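Local structure of xylulose kinase (Bifidobacterium adolescentis ATCC 15703, 3I8B) at residues G287-S292 and A299-E304; I291-S296 and I428-G433. The protein probably catalyses the ATP-dependent phosphorylation of D-xylulose to D-xylulose 5-phosphate, as a member of the FGGY family of carbohydrate kinases. All coordinates share one frame; numbering follows the deposited sequence.

Contact 1 (G287-S292 and A299-E304); sequences GDVSIS and AAAISE
Val289 and Ala301 face each other as a non-hydrogen-bonded antiparallel pair, and this is the tight part of the contact: their CA atoms are 3.9 Å apart. With chi1 at 69°, Val289 CG2 is trans to the backbone N and swings across to the neighbouring strand, where it rests 3.1 Å from Ala300 O and 3.7 Å from Ala301 CB. Alanine suits this place, since helix 396-420 packs on the same face, with Ile418 on Ala301 and Cys414 on Ala299. On the other face Ala300 sits beside Ser290 and under Leu325 and Leu327 of strand 324-330, again a place for a small side chain. Ser290 and Ala300 form the hydrogen-bonded pair, Ser290 N giving to Ala300 O at 2.8 Å and Ala300 N to Ser290 O at 3.0 Å.

Side-chain contact across the pair is looser at the ends, although the residues there stay buried. Ile291 CG1 only grazes Ala299 CB at 4.4 Å, and Ile291 spends most of its bulk elsewhere. At the other end Ile302 meets its partners mainly through the backbone and lies opposite two residues: its N gives to Asp288 O (3.0 Å), while its O accepts from Gly287 N (3.0 Å). This pattern is a G1 beta bulge, and Gly287, at phi 107° and psi -18°, suits it because a CB would jam against the preceding carbonyl. The carboxylate of buried Asp288 forms a salt bridge with Arg427. Beyond Ile302 the chain leaves its partner, and the solvent side lies at Glu304. The whole is a beta hairpin, strands 288-293 and 297-301, which fits the opening hairpin of the C-terminal actin-like ATPase domain of FGGY kinases.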
# COMPACT_ATOMS: atom_id res chain seq x y z
N GLY A 287 13.01 -10.96 -1.75
CA GLY A 287 12.95 -11.86 -2.89
C GLY A 287 11.55 -12.38 -3.19
O GLY A 287 11.27 -12.89 -4.28
N ASP A 288 10.67 -12.25 -2.21
CA ASP A 288 9.27 -12.62 -2.36
C ASP A 288 8.51 -11.47 -3.02
O ASP A 288 8.77 -10.30 -2.73
CB ASP A 288 8.63 -12.90 -0.99
CG ASP A 288 9.11 -14.20 -0.36
OD1 ASP A 288 9.65 -15.07 -1.08
OD2 ASP A 288 8.94 -14.35 0.86
N VAL A 289 7.59 -11.80 -3.91
CA VAL A 289 6.62 -10.83 -4.37
C VAL A 289 5.23 -11.40 -4.14
O VAL A 289 5.03 -12.62 -4.18
CB VAL A 289 6.80 -10.49 -5.85
CG1 VAL A 289 6.44 -11.69 -6.71
CG2 VAL A 289 5.95 -9.27 -6.22
N SER A 290 4.28 -10.52 -3.85
CA SER A 290 2.89 -10.92 -3.77
C SER A 290 2.14 -10.22 -4.89
O SER A 290 2.41 -9.06 -5.19
CB SER A 290 2.30 -10.52 -2.42
OG SER A 290 2.11 -9.11 -2.35
N ILE A 291 1.22 -10.94 -5.50
CA ILE A 291 0.31 -10.35 -6.46
C ILE A 291 -1.09 -10.38 -5.88
O ILE A 291 -1.68 -11.45 -5.70
CB ILE A 291 0.32 -11.12 -7.79
CG1 ILE A 291 1.65 -10.89 -8.51
CG2 ILE A 291 -0.86 -10.69 -8.65
CD1 ILE A 291 2.01 -11.98 -9.48
N SER A 292 -1.62 -9.22 -5.55
CA SER A 292 -2.98 -9.13 -5.07
C SER A 292 -3.85 -8.77 -6.27
O SER A 292 -3.74 -7.68 -6.83
CB SER A 292 -3.09 -8.07 -3.98
OG SER A 292 -4.30 -8.22 -3.26
N ALA A 299 1.24 -5.59 -7.33
CA ALA A 299 2.43 -6.43 -7.20
C ALA A 299 3.44 -5.77 -6.26
O ALA A 299 3.98 -4.71 -6.56
CB ALA A 299 3.05 -6.68 -8.57
N ALA A 300 3.69 -6.40 -5.12
CA ALA A 300 4.59 -5.85 -4.12
C ALA A 300 5.69 -6.85 -3.81
O ALA A 300 5.41 -8.00 -3.44
CB ALA A 300 3.82 -5.50 -2.85
N ALA A 301 6.93 -6.43 -3.99
CA ALA A 301 8.06 -7.31 -3.72
C ALA A 301 8.88 -6.72 -2.58
O ALA A 301 8.90 -5.50 -2.38
CB ALA A 301 8.94 -7.47 -4.97
N ILE A 302 9.54 -7.59 -1.83
CA ILE A 302 10.46 -7.13 -0.81
C ILE A 302 11.87 -7.08 -1.39
O ILE A 302 12.38 -8.08 -1.89
CB ILE A 302 10.41 -8.02 0.41
CG1 ILE A 302 8.98 -8.03 0.94
CG2 ILE A 302 11.38 -7.52 1.49
CD1 ILE A 302 8.61 -9.29 1.55
N SER A 303 12.47 -5.90 -1.29
CA SER A 303 13.76 -5.59 -1.89
C SER A 303 14.79 -5.27 -0.80
O SER A 303 14.53 -4.48 0.10
CB SER A 303 13.60 -4.40 -2.84
OG SER A 303 14.85 -3.94 -3.33
N GLU A 304 15.96 -5.89 -0.90
CA GLU A 304 17.05 -5.62 0.04
C GLU A 304 17.45 -4.14 0.02
O GLU A 304 17.64 -3.52 1.08
CB GLU A 304 18.25 -6.52 -0.29
CG GLU A 304 19.45 -6.32 0.61
CD GLU A 304 19.22 -6.87 2.01
OE1 GLU A 304 18.29 -7.68 2.19
OE2 GLU A 304 19.97 -6.49 2.93

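Contact 2 (I291-S296 and I428-G433)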
# COMPACT_ATOMS: atom_id res chain seq x y z
N ILE A 291 1.22 -10.94 -5.50
CA ILE A 291 0.31 -10.35 -6.46
C ILE A 291 -1.09 -10.38 -5.88
O ILE A 291 -1.68 -11.45 -5.70
CB ILE A 291 0.32 -11.12 -7.79
CG1 ILE A 291 1.65 -10.89 -8.51
CG2 ILE A 291 -0.86 -10.69 -8.65
CD1 ILE A 291 2.01 -11.98 -9.48
N SER A 292 -1.62 -9.22 -5.55
CA SER A 292 -2.98 -9.13 -5.07
C SER A 292 -3.85 -8.77 -6.27
O SER A 292 -3.74 -7.68 -6.83
CB SER A 292 -3.09 -8.07 -3.98
OG SER A 292 -4.30 -8.22 -3.26
N LEU A 293 -4.70 -9.70 -6.66
CA LEU A 293 -5.48 -9.55 -7.87
C LEU A 293 -6.96 -9.38 -7.55
O LEU A 293 -7.69 -10.35 -7.41
CB LEU A 293 -5.29 -10.78 -8.76
CG LEU A 293 -5.49 -10.69 -10.27
CD1 LEU A 293 -4.68 -9.53 -10.87
CD2 LEU A 293 -5.09 -12.01 -10.90
N GLY A 294 -7.39 -8.13 -7.42
CA GLY A 294 -8.80 -7.80 -7.37
C GLY A 294 -9.17 -7.30 -8.76
O GLY A 294 -8.50 -7.67 -9.73
N THR A 295 -10.21 -6.47 -8.87
CA THR A 295 -10.54 -5.81 -10.14
C THR A 295 -9.31 -5.07 -10.66
O THR A 295 -9.07 -4.99 -11.87
CB THR A 295 -11.71 -4.82 -10.00
OG1 THR A 295 -11.40 -3.84 -8.99
CG2 THR A 295 -12.99 -5.56 -9.61
N SER A 296 -8.54 -4.50 -9.73
CA SER A 296 -7.23 -3.95 -10.06
C SER A 296 -6.17 -4.81 -9.37
O SER A 296 -6.49 -5.64 -8.53
CB SER A 296 -7.11 -2.50 -9.60
OG SER A 296 -6.84 -2.42 -8.21
N ILE A 428 6.72 -16.32 -5.80
CA ILE A 428 5.50 -15.55 -6.06
C ILE A 428 4.35 -16.05 -5.20
O ILE A 428 4.06 -17.24 -5.19
CB ILE A 428 5.04 -15.72 -7.52
CG1 ILE A 428 6.19 -15.47 -8.49
CG2 ILE A 428 3.84 -14.80 -7.83
CD1 ILE A 428 5.82 -15.72 -9.95
N LEU A 429 3.70 -15.13 -4.49
CA LEU A 429 2.48 -15.45 -3.76
C LEU A 429 1.32 -14.79 -4.49
O LEU A 429 1.43 -13.65 -4.92
CB LEU A 429 2.54 -14.94 -2.32
CG LEU A 429 3.48 -15.69 -1.37
CD1 LEU A 429 4.91 -15.56 -1.81
CD2 LEU A 429 3.31 -15.20 0.06
N LEU A 430 0.21 -15.51 -4.63
CA LEU A 430 -0.95 -14.99 -5.32
C LEU A 430 -2.12 -14.93 -4.35
O LEU A 430 -2.56 -15.96 -3.83
CB LEU A 430 -1.30 -15.87 -6.52
CG LEU A 430 -2.59 -15.51 -7.25
CD1 LEU A 430 -2.47 -14.13 -7.92
CD2 LEU A 430 -2.96 -16.58 -8.27
N ILE A 431 -2.63 -13.72 -4.13
CA ILE A 431 -3.72 -13.50 -3.19
C ILE A 431 -4.81 -12.66 -3.84
O ILE A 431 -4.72 -12.30 -5.02
CB ILE A 431 -3.24 -12.76 -1.94
CG1 ILE A 431 -2.53 -11.46 -2.34
CG2 ILE A 431 -2.35 -13.66 -1.10
CD1 ILE A 431 -1.93 -10.68 -1.17
N GLY A 432 -5.84 -12.34 -3.06
CA GLY A 432 -6.97 -11.58 -3.55
C GLY A 432 -7.98 -12.46 -4.27
O GLY A 432 -7.75 -13.65 -4.47
N GLY A 433 -9.10 -11.85 -4.66
CA GLY A 433 -10.18 -12.54 -5.34
C GLY A 433 -9.76 -13.30 -6.59
O GLY A 433 -10.20 -14.42 -6.82
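The peptide group that follows Ile291 is the flat centre of this contact, with hydrocarbon on both sides of its carbonyl plane. Leu430 CD1 approaches Ile291 O obliquely from past its end on one side of that plane, at 3.6 Å, and Ile431 CG1 stands more nearly over the oxygen on the other side, at 3.5 Å. Ile431 N gives that oxygen a nearly straight hydrogen bond of 2.9 Å, N-H···O 173°, from somewhat out of the carbonyl plane. Two further bonds make the parallel ladder: Ile291 N to Leu429 O at 2.8 Å and Leu293 N to Ile431 O at 3.1 Å.

Branched residues fill both sides. Ile291 runs alongside Ile428, CD1 to CG2 at 3.7 Å, and crosses Leu430 at a slant; Leu415 of helix 396-420 and Leu448 of helix 438-448 close over Ile291. On the other side Ile431 takes chi1 of 54°, which sets CG1 between the backbone N and the carbonyl carbon and brings it 3.8 Å from Ser292 CB. Were Ile431 cut back to an alanine, the Ile291 oxygen would probably lose its hydrocarbon cover on that side, and a gap would open beside Ser292. Gly432 follows with positive phi, and a CB there would run into Leu293 N; the Gly432-Gly433 pair resembles the glycine-rich start of the adenosine motif of this superfamily. Chemically, then, backbone bonds and hydrocarbon do the work between residues 291-293 and 429-431: hydrocarbon flanks the bond at Ile291 O, while the end near Gly432 is more open to solvent.

Strand 288-293 is the common member: contact 1 uses one of its edges for the antiparallel hairpin and contact 2 the other for a parallel neighbour reached 132 residues later. Their centres are 12 Å apart, and Ile291 and Ser292 belong to both. The two are also tied directly, since Val289 O lies 2.9 Å from Leu429 N, probably a hydrogen bond. Together they form the middle of one mixed sheet, near the predicted catalytic centre: the side chain of Ala300 is about 8 Å from that of Gln74, a predicted substrate-binding residue, and that of Ser292 about 10 Å from that of Asp274, the predicted proton acceptor.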